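Long-range contacts in ftsY (Mycoplasma mycoides, PDB 1ZU4), which serves as a signal recognition particle receptor, modelled here as its NG fragment, a helical bundle joined to a P-loop NTPase-type domain: residues I235-G240 with T262-T267; H229-V234 with K252-S257. All blocks are in the same frame, centred on the assembly; numbering follows the deposited sequence.

Contact 1: residues I235-G240 with T262-T267; sequences IDATTG and TKMDST
K263 lies across D236 and T238, its aliphatic chain crossing the aspartate carboxylate obliquely. K263 CB packs on T238 CG2 at 3.7 Å and also lies beside D236 OD1. CG touches the same oxygen more loosely, K263 CD comes to 3.5 Å from D236 OD1, and K263 CE to 3.9 Å from D236 OD2. The chain then bends at its last torsion (chi4 -54°), carrying K263 NZ away to 5.4 Å from D236 OD2, so methylenes rather than the ammonium make the contact. The carboxylate is held from within its own segment, by the turn that follows the strand: T238 OG1 reaches D236 OD1 at 2.7 Å, and T238 N joins it from the same face of the plane, completing an Asx turn. T238 CG2 meets S266 CB at 3.4 Å, tighter than usual for two carbons. The backbones pair through a single parallel bridge, D236 with T262. T262 N donates to I235 O and A237 N to T262 O, both at 2.9 Å and nearly straight (N-H...O 167° and 158°). T262-D265 reads TKMD, consistent with the G4 motif of P-loop GTPases. The pairing extends strand 230-236 beside strand 258-262 up to their ends, where each segment enters a 3-10 turn. The first turn leads into helix 241-250; the second belongs to the loop before helix 272-280, where D265 O accepts a bond from K13 of helix 12-27.

Contact 2: residues H229-V234 with K252-S257; sequences HEVLLV and KVADVS
The return leg of a beta-alpha-beta crossover is fastened here, as S257, just ahead of strand 258-262, meets E230 and V231 at the start of strand 230-236. The S257 hydroxyl works in both directions. It accepts a nearly straight bond from V231 N (V231 N to S257 OG 2.9 Å) and donates to the glutamate, with S257 OG only 2.5 Å from E230 OE1. That oxygen is approached on its anti side, 34° out of the carboxylate plane. A bend at chi2 (-75°) turns the E230 carboxylate back to the hydroxyl, and K285 forms a salt bridge to the same OE1; two such partners would be expected to favour the ionised form. The backbone closes the ring: S257 N reaches V231 O at 2.9 Å, in the carbonyl plane and on a lone pair. V231 CB sits 3.3 Å from D255 O, the carbonyl of the residue centring an inverse gamma turn, and both valine methyls also face that oxygen. Further along, V256 CG1 packs alongside L233 CB at 3.7 Å and also lies 3.6 Å from V231 O. The chain directions differ by 112°, so the loop comes in across the strand before turning parallel to it. Adjacent parallel strands joined through helix 241-250 in this way are typical of the Rossmann-like alpha/beta fold of P-loop NTPases.

Overall arrangement
Both contacts use strand 230-236, contact 2 at its beginning and contact 1 at its end, and their centres lie about 19 Å apart. Along the chain the segments alternate: 229-234, 235-240, 252-257, 262-267. Helix 241-250 follows the second segment, and strand 258-262 runs from just after the third into the first residue of the fourth, so the two contacts bracket one crossover between neighbouring parallel strands in the middle of the sheet. They touch directly where T262 CG2 packs 3.7 Å from V234 CG1. Contact 2 thus marks where the returning chain joins the sheet, and contact 1 where the chain leaves the sheet at the ends of both strands. The L233 side chain of contact 2 touches the presumed P-loop, and T262 of contact 1 lies near it.

Contact 1: residues I235-G240 with T262-T267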
loop_
_atom_site.group_PDB
_atom_site.type_symbol
_atom_site.label_atom_id
_atom_site.label_comp_id
_atom_site.label_asym_id
_atom_site.label_seq_id
_atom_site.Cartn_x
_atom_site.Cartn_y
_atom_site.Cartn_z
ATOM N N ILE A 235 3.012 3.560 2.434
ATOM C CA ILE A 235 4.319 3.111 2.827
ATOM C C ILE A 235 5.129 3.065 1.573
ATOM O O ILE A 235 4.731 2.398 0.621
ATOM C CB ILE A 235 4.269 1.686 3.443
ATOM C CG1 ILE A 235 3.397 1.693 4.712
ATOM C CG2 ILE A 235 5.675 1.236 3.746
ATOM C CD1 ILE A 235 3.178 0.308 5.325
ATOM N N ASP A 236 6.264 3.739 1.600
ATOM C CA ASP A 236 7.355 3.608 0.600
ATOM C C ASP A 236 8.194 2.318 0.702
ATOM O O ASP A 236 9.081 2.174 1.596
ATOM C CB ASP A 236 8.293 4.832 0.757
ATOM C CG ASP A 236 9.320 4.963 -0.348
ATOM O OD1 ASP A 236 9.667 3.990 -1.068
ATOM O OD2 ASP A 236 9.818 6.095 -0.499
ATOM N N ALA A 237 7.976 1.396 -0.244
ATOM C CA ALA A 237 8.686 0.107 -0.207
ATOM C C ALA A 237 10.231 0.218 -0.215
ATOM O O ALA A 237 10.942 -0.668 0.334
ATOM C CB ALA A 237 8.212 -0.814 -1.313
ATOM N N THR A 238 10.761 1.269 -0.837
ATOM C CA THR A 238 12.221 1.428 -0.860
ATOM C C THR A 238 12.827 1.633 0.530
ATOM O O THR A 238 14.048 1.575 0.666
ATOM C CB THR A 238 12.715 2.539 -1.828
ATOM O OG1 THR A 238 12.400 3.820 -1.282
ATOM C CG2 THR A 238 12.037 2.402 -3.187
ATOM N N THR A 239 11.991 1.860 1.543
ATOM C CA THR A 239 12.481 2.059 2.907
ATOM C C THR A 239 12.570 0.774 3.672
ATOM O O THR A 239 13.224 0.725 4.699
ATOM C CB THR A 239 11.684 3.090 3.711
ATOM O OG1 THR A 239 10.285 2.742 3.757
ATOM C CG2 THR A 239 11.864 4.473 3.089
ATOM N N GLY A 240 11.975 -0.287 3.142
ATOM C CA GLY A 240 12.118 -1.602 3.731
ATOM C C GLY A 240 11.522 -1.676 5.110
ATOM O O GLY A 240 10.541 -1.018 5.406
ATOM N N THR A 262 4.011 1.910 -2.190
ATOM C CA THR A 262 4.528 2.605 -3.354
ATOM C C THR A 262 5.938 2.204 -3.622
ATOM O O THR A 262 6.613 1.610 -2.746
ATOM C CB THR A 262 4.528 4.130 -3.140
ATOM O OG1 THR A 262 5.347 4.446 -2.004
ATOM C CG2 THR A 262 3.109 4.637 -2.909
ATOM N N LYS A 263 6.385 2.515 -4.847
ATOM C CA LYS A 263 7.788 2.355 -5.244
ATOM C C LYS A 263 8.282 0.953 -5.218
ATOM O O LYS A 263 9.484 0.728 -5.100
ATOM C CB LYS A 263 8.716 3.281 -4.433
ATOM C CG LYS A 263 8.533 4.735 -4.864
ATOM C CD LYS A 263 9.349 5.720 -4.053
ATOM C CE LYS A 263 8.693 7.087 -4.116
ATOM N NZ LYS A 263 8.466 7.531 -5.567
ATOM N N MET A 264 7.375 -0.007 -5.377
ATOM C CA MET A 264 7.798 -1.397 -5.417
ATOM C C MET A 264 8.876 -1.616 -6.466
ATOM O O MET A 264 9.836 -2.328 -6.221
ATOM C CB MET A 264 6.614 -2.328 -5.667
ATOM C CG MET A 264 6.883 -3.776 -5.197
ATOM S SD MET A 264 7.522 -3.996 -3.498
ATOM C CE MET A 264 8.548 -5.460 -3.713
ATOM N N ASP A 265 8.695 -1.006 -7.641
ATOM C CA ASP A 265 9.645 -1.092 -8.767
ATOM C C ASP A 265 11.110 -0.779 -8.426
ATOM O O ASP A 265 12.031 -1.269 -9.114
ATOM C CB ASP A 265 9.182 -0.207 -9.942
ATOM C CG ASP A 265 9.167 1.285 -9.602
ATOM O OD1 ASP A 265 8.666 1.649 -8.525
ATOM O OD2 ASP A 265 9.617 2.118 -10.423
ATOM N N SER A 266 11.313 0.027 -7.386
ATOM C CA SER A 266 12.625 0.547 -6.997
ATOM C C SER A 266 13.208 -0.278 -5.840
ATOM O O SER A 266 14.337 -0.041 -5.388
ATOM C CB SER A 266 12.502 2.023 -6.556
ATOM O OG SER A 266 11.708 2.797 -7.450
ATOM N N THR A 267 12.425 -1.260 -5.394
ATOM C CA THR A 267 12.708 -2.083 -4.228
ATOM C C THR A 267 13.314 -3.438 -4.648
ATOM O O THR A 267 12.730 -4.154 -5.475
ATOM C CB THR A 267 11.391 -2.322 -3.447
ATOM O OG1 THR A 267 10.826 -1.052 -3.092
ATOM C CG2 THR A 267 11.597 -3.146 -2.234
#

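Contact 2: residues H229-V234 with K252-S257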
loop_
_atom_site.group_PDB
_atom_site.type_symbol
_atom_site.label_atom_id
_atom_site.label_comp_id
_atom_site.label_asym_id
_atom_site.label_seq_id
_atom_site.Cartn_x
_atom_site.Cartn_y
_atom_site.Cartn_z
ATOM N N HIS A 229 -14.786 5.897 4.478
ATOM C CA HIS A 229 -14.901 4.506 4.023
ATOM C C HIS A 229 -13.561 3.765 3.954
ATOM O O HIS A 229 -13.507 2.541 4.172
ATOM C CB HIS A 229 -15.601 4.502 2.663
ATOM C CG HIS A 229 -16.929 5.215 2.671
ATOM N ND1 HIS A 229 -17.982 4.825 3.464
ATOM C CD2 HIS A 229 -17.358 6.314 2.009
ATOM C CE1 HIS A 229 -19.007 5.640 3.278
ATOM N NE2 HIS A 229 -18.668 6.524 2.375
ATOM N N GLU A 230 -12.494 4.523 3.699
ATOM C CA GLU A 230 -11.126 4.047 3.862
ATOM C C GLU A 230 -10.263 5.170 4.424
ATOM O O GLU A 230 -10.495 6.350 4.142
ATOM C CB GLU A 230 -10.541 3.600 2.485
ATOM C CG GLU A 230 -11.335 2.407 1.805
ATOM C CD GLU A 230 -11.080 1.072 2.454
ATOM O OE1 GLU A 230 -10.107 0.914 3.244
ATOM O OE2 GLU A 230 -11.862 0.139 2.140
ATOM N N VAL A 231 -9.239 4.769 5.174
ATOM C CA VAL A 231 -8.193 5.640 5.687
ATOM C C VAL A 231 -6.907 4.929 5.269
ATOM O O VAL A 231 -6.539 3.881 5.824
ATOM C CB VAL A 231 -8.304 5.806 7.272
ATOM C CG1 VAL A 231 -7.199 6.717 7.819
ATOM C CG2 VAL A 231 -9.663 6.374 7.673
ATOM N N LEU A 232 -6.239 5.481 4.258
ATOM C CA LEU A 232 -5.208 4.738 3.594
ATOM C C LEU A 232 -3.823 5.303 3.918
ATOM O O LEU A 232 -3.521 6.466 3.661
ATOM C CB LEU A 232 -5.477 4.642 2.077
ATOM C CG LEU A 232 -6.787 3.930 1.655
ATOM C CD1 LEU A 232 -7.093 4.184 0.188
ATOM C CD2 LEU A 232 -6.768 2.414 1.920
ATOM N N LEU A 233 -3.005 4.453 4.527
ATOM C CA LEU A 233 -1.617 4.782 4.857
ATOM C C LEU A 233 -0.602 4.459 3.740
ATOM O O LEU A 233 -0.598 3.369 3.188
ATOM C CB LEU A 233 -1.260 4.028 6.156
ATOM C CG LEU A 233 0.132 4.233 6.781
ATOM C CD1 LEU A 233 0.271 5.672 7.119
ATOM C CD2 LEU A 233 0.337 3.321 8.039
ATOM N N VAL A 234 0.296 5.384 3.417
ATOM C CA VAL A 234 1.248 5.178 2.333
ATOM C C VAL A 234 2.545 4.674 2.943
ATOM O O VAL A 234 3.099 5.252 3.875
ATOM C CB VAL A 234 1.493 6.457 1.472
ATOM C CG1 VAL A 234 2.583 6.219 0.429
ATOM C CG2 VAL A 234 0.224 6.875 0.739
ATOM N N LYS A 252 -1.072 4.466 15.187
ATOM C CA LYS A 252 -1.648 4.810 16.523
ATOM C C LYS A 252 -2.336 6.191 16.532
ATOM O O LYS A 252 -3.021 6.589 17.487
ATOM C CB LYS A 252 -0.575 4.796 17.630
ATOM C CG LYS A 252 0.354 3.595 17.679
ATOM C CD LYS A 252 -0.410 2.290 17.606
ATOM C CE LYS A 252 0.507 1.094 17.788
ATOM N NZ LYS A 252 0.039 0.172 18.875
ATOM N N VAL A 253 -2.136 6.920 15.453
ATOM C CA VAL A 253 -2.555 8.299 15.344
ATOM C C VAL A 253 -3.870 8.310 14.555
ATOM O O VAL A 253 -4.687 9.212 14.693
ATOM C CB VAL A 253 -1.432 9.118 14.611
ATOM C CG1 VAL A 253 -1.909 10.457 14.188
ATOM C CG2 VAL A 253 -0.169 9.232 15.482
ATOM N N ALA A 254 -4.053 7.284 13.716
ATOM C CA ALA A 254 -5.172 7.243 12.794
ATOM C C ALA A 254 -5.651 5.827 12.755
ATOM O O ALA A 254 -4.864 4.882 12.936
ATOM C CB ALA A 254 -4.733 7.727 11.398
ATOM N N ASP A 255 -6.948 5.676 12.560
ATOM C CA ASP A 255 -7.537 4.361 12.441
ATOM C C ASP A 255 -7.493 3.941 10.969
ATOM O O ASP A 255 -8.415 4.197 10.196
ATOM C CB ASP A 255 -8.946 4.322 13.047
ATOM C CG ASP A 255 -8.930 4.517 14.592
ATOM O OD1 ASP A 255 -8.259 3.755 15.321
ATOM O OD2 ASP A 255 -9.624 5.435 15.083
ATOM N N VAL A 256 -6.386 3.289 10.628
ATOM C CA VAL A 256 -5.972 3.011 9.257
ATOM C C VAL A 256 -6.736 1.774 8.836
ATOM O O VAL A 256 -6.808 0.820 9.619
ATOM C CB VAL A 256 -4.426 2.739 9.200
ATOM C CG1 VAL A 256 -3.975 2.201 7.796
ATOM C CG2 VAL A 256 -3.588 4.011 9.629
ATOM N N SER A 257 -7.341 1.789 7.647
ATOM C CA SER A 257 -8.144 0.619 7.163
ATOM C C SER A 257 -7.380 -0.148 6.114
ATOM O O SER A 257 -7.729 -1.288 5.834
ATOM C CB SER A 257 -9.505 1.056 6.538
ATOM O OG SER A 257 -9.265 1.921 5.410
#